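Local coordinates for protein papain-like cysteine protease (Porcine reproductive and respiratory syndrome virus, PDB 3MTV) that is the nsp1-beta papain-like cysteine protease of the viral polyprotein, also acts as a metal-dependent nuclease and probably suppresses host interferon signalling, at residues Ser48-His53 with Gln148-Lys153. Numbering follows the deposited sequence.
Sequences SFPPHH and QYFSVK
The seam between the N-terminal four-stranded sheet domain and the papain-like protease domain runs through His53 and Phe150, where a type II beta turn, Pro50 to His53, meets the end of strand 145-150. The His53 ring presents its edge to the protease side: CD2 lies 3.3 Å from the backbone O of Phe150, close to the ring plane. The same His53 CD2 is 3.8 Å from CD2 of the Phe150 ring. The two rings form an oblique pair, their planes inclined at 39°. On the other side of the imidazole, ND1 donates to Pro51 O at 3.0 Å, with the acceptor near the ring plane but the donor well above the carbonyl plane, and more weakly to Pro50 O. Because NE2 is also hydrogen-bonded to Ser155, the ring is gripped at both nitrogens and its rotation is fixed. Phe150 projects toward the other domain with CG anti to its backbone N (chi1 -179°). Its tip atom CZ reaches CD2 of Phe49 at 3.9 Å, the two side chains crossing at about a right angle, while its CE2 packs more loosely against Pro50 CD. Ser151, with positive phi, turns the chain out of the strand, and Val152 N bonds weakly back to Phe150 O. The CB of Ser151 sits over the rim of the Phe150 ring, and its OG approaches His53 CB at 3.3 Å while hydrogen-bonding to Val54 O. Val152 CG1 makes a looser contact with His52 O. This aromatic and imidazole packing forms a buried interface between the two domains of the chain, with the Phe150 side chain about 7 Å from that of His159, probably the catalytic histidine of the papain-like site.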
loop_
_atom_site.group_PDB
_atom_site.type_symbol
_atom_site.label_atom_id
_atom_site.label_comp_id
_atom_site.label_asym_id
_atom_site.label_seq_id
_atom_site.Cartn_x
_atom_site.Cartn_y
_atom_site.Cartn_z
ATOM N N SER A 48 13.125 -6.786 5.877
ATOM C CA SER A 48 12.720 -7.415 7.108
ATOM C C SER A 48 11.230 -7.502 7.501
ATOM O O SER A 48 10.816 -8.357 8.279
ATOM C CB SER A 48 13.662 -6.971 8.227
ATOM O OG SER A 48 13.814 -5.615 8.116
ATOM N N PHE A 49 10.368 -6.692 6.917
ATOM C CA PHE A 49 8.926 -6.779 7.267
ATOM C C PHE A 49 7.976 -7.327 6.248
ATOM O O PHE A 49 8.374 -7.655 5.146
ATOM C CB PHE A 49 8.438 -5.450 7.665
ATOM C CG PHE A 49 9.195 -4.887 8.755
ATOM C CD1 PHE A 49 10.319 -4.142 8.516
ATOM C CD2 PHE A 49 8.837 -5.154 10.046
ATOM C CE1 PHE A 49 11.060 -3.624 9.560
ATOM C CE2 PHE A 49 9.570 -4.604 11.107
ATOM C CZ PHE A 49 10.674 -3.818 10.840
ATOM N N PRO A 50 6.724 -7.561 6.645
ATOM C CA PRO A 50 5.904 -8.002 5.513
ATOM C C PRO A 50 5.116 -6.801 4.916
ATOM O O PRO A 50 4.841 -5.806 5.639
ATOM C CB PRO A 50 4.959 -8.990 6.209
ATOM C CG PRO A 50 4.776 -8.368 7.647
ATOM C CD PRO A 50 6.080 -7.820 7.980
ATOM N N PRO A 51 4.625 -6.931 3.674
ATOM C CA PRO A 51 3.964 -5.858 2.952
ATOM C C PRO A 51 2.820 -5.345 3.763
ATOM O O PRO A 51 2.310 -6.084 4.475
ATOM C CB PRO A 51 3.433 -6.567 1.785
ATOM C CG PRO A 51 3.887 -8.008 1.809
ATOM C CD PRO A 51 4.169 -8.233 3.186
ATOM N N HIS A 52 2.551 -4.062 3.794
ATOM C CA HIS A 52 1.223 -3.563 4.108
ATOM C C HIS A 52 1.192 -3.395 5.527
ATOM O O HIS A 52 0.147 -2.939 6.087
ATOM C CB HIS A 52 0.040 -4.494 3.681
ATOM C CG HIS A 52 0.022 -4.921 2.211
ATOM N ND1 HIS A 52 -0.046 -4.029 1.140
ATOM C CD2 HIS A 52 0.028 -6.161 1.651
ATOM C CE1 HIS A 52 -0.050 -4.721 0.005
ATOM N NE2 HIS A 52 -0.039 -6.025 0.285
ATOM N N HIS A 53 2.326 -3.704 6.158
ATOM C CA HIS A 53 2.385 -3.173 7.512
ATOM C C HIS A 53 3.227 -1.967 7.629
ATOM O O HIS A 53 4.270 -1.901 7.007
ATOM C CB HIS A 53 2.815 -4.151 8.570
ATOM C CG HIS A 53 2.090 -5.458 8.547
ATOM N ND1 HIS A 53 2.033 -6.266 7.428
ATOM C CD2 HIS A 53 1.414 -6.106 9.527
ATOM C CE1 HIS A 53 1.357 -7.353 7.729
ATOM N NE2 HIS A 53 0.987 -7.280 8.991
ATOM N N GLN A 148 -1.807 -9.910 21.110
ATOM C CA GLN A 148 -1.295 -8.817 20.256
ATOM C C GLN A 148 -1.116 -9.088 18.802
ATOM O O GLN A 148 -0.980 -10.241 18.336
ATOM C CB GLN A 148 0.044 -8.295 20.733
ATOM C CG GLN A 148 0.077 -8.188 22.203
ATOM C CD GLN A 148 1.220 -7.401 22.633
ATOM O OE1 GLN A 148 1.034 -6.304 23.188
ATOM N NE2 GLN A 148 2.446 -7.930 22.387
ATOM N N TYR A 149 -1.088 -7.978 18.089
ATOM C CA TYR A 149 -0.923 -8.038 16.667
ATOM C C TYR A 149 0.198 -7.133 16.398
ATOM O O TYR A 149 0.591 -6.219 17.138
ATOM C CB TYR A 149 -2.147 -7.526 15.923
ATOM C CG TYR A 149 -2.532 -6.088 16.218
ATOM C CD1 TYR A 149 -3.498 -5.826 17.144
ATOM C CD2 TYR A 149 -1.920 -5.003 15.561
ATOM C CE1 TYR A 149 -3.884 -4.562 17.444
ATOM C CE2 TYR A 149 -2.290 -3.702 15.841
ATOM C CZ TYR A 149 -3.293 -3.499 16.808
ATOM O OH TYR A 149 -3.741 -2.260 17.199
ATOM N N PHE A 150 0.743 -7.415 15.283
ATOM C CA PHE A 150 1.790 -6.582 14.875
ATOM C C PHE A 150 1.354 -5.503 13.937
ATOM O O PHE A 150 0.968 -5.774 12.735
ATOM C CB PHE A 150 2.611 -7.430 14.044
ATOM C CG PHE A 150 3.753 -6.759 13.559
ATOM C CD1 PHE A 150 4.687 -6.299 14.444
ATOM C CD2 PHE A 150 3.971 -6.622 12.241
ATOM C CE1 PHE A 150 5.828 -5.745 14.025
ATOM C CE2 PHE A 150 5.130 -6.069 11.805
ATOM C CZ PHE A 150 6.045 -5.612 12.704
ATOM N N SER A 151 1.382 -4.275 14.439
ATOM C CA SER A 151 1.307 -3.158 13.493
ATOM C C SER A 151 -0.039 -2.729 12.980
ATOM O O SER A 151 -0.184 -1.522 12.882
ATOM C CB SER A 151 2.165 -3.455 12.254
ATOM O OG SER A 151 1.951 -2.516 11.246
ATOM N N VAL A 152 -0.978 -3.654 12.627
ATOM C CA VAL A 152 -2.344 -3.247 12.275
ATOM C C VAL A 152 -3.378 -4.282 12.688
ATOM O O VAL A 152 -3.109 -5.477 12.432
ATOM C CB VAL A 152 -2.516 -3.029 10.675
ATOM C CG1 VAL A 152 -1.240 -2.654 9.998
ATOM C CG2 VAL A 152 -2.825 -4.253 10.003
ATOM N N LYS A 153 -4.566 -3.840 13.215
ATOM C CA LYS A 153 -5.567 -4.774 13.832
ATOM C C LYS A 153 -5.683 -5.983 12.957
ATOM O O LYS A 153 -5.796 -7.112 13.437
ATOM C CB LYS A 153 -7.047 -4.280 14.097
ATOM C CG LYS A 153 -7.283 -2.974 14.908
ATOM C CD LYS A 153 -6.137 -1.843 14.638
ATOM C CE LYS A 153 -6.184 -1.043 13.268
ATOM N NZ LYS A 153 -5.163 0.045 13.162
#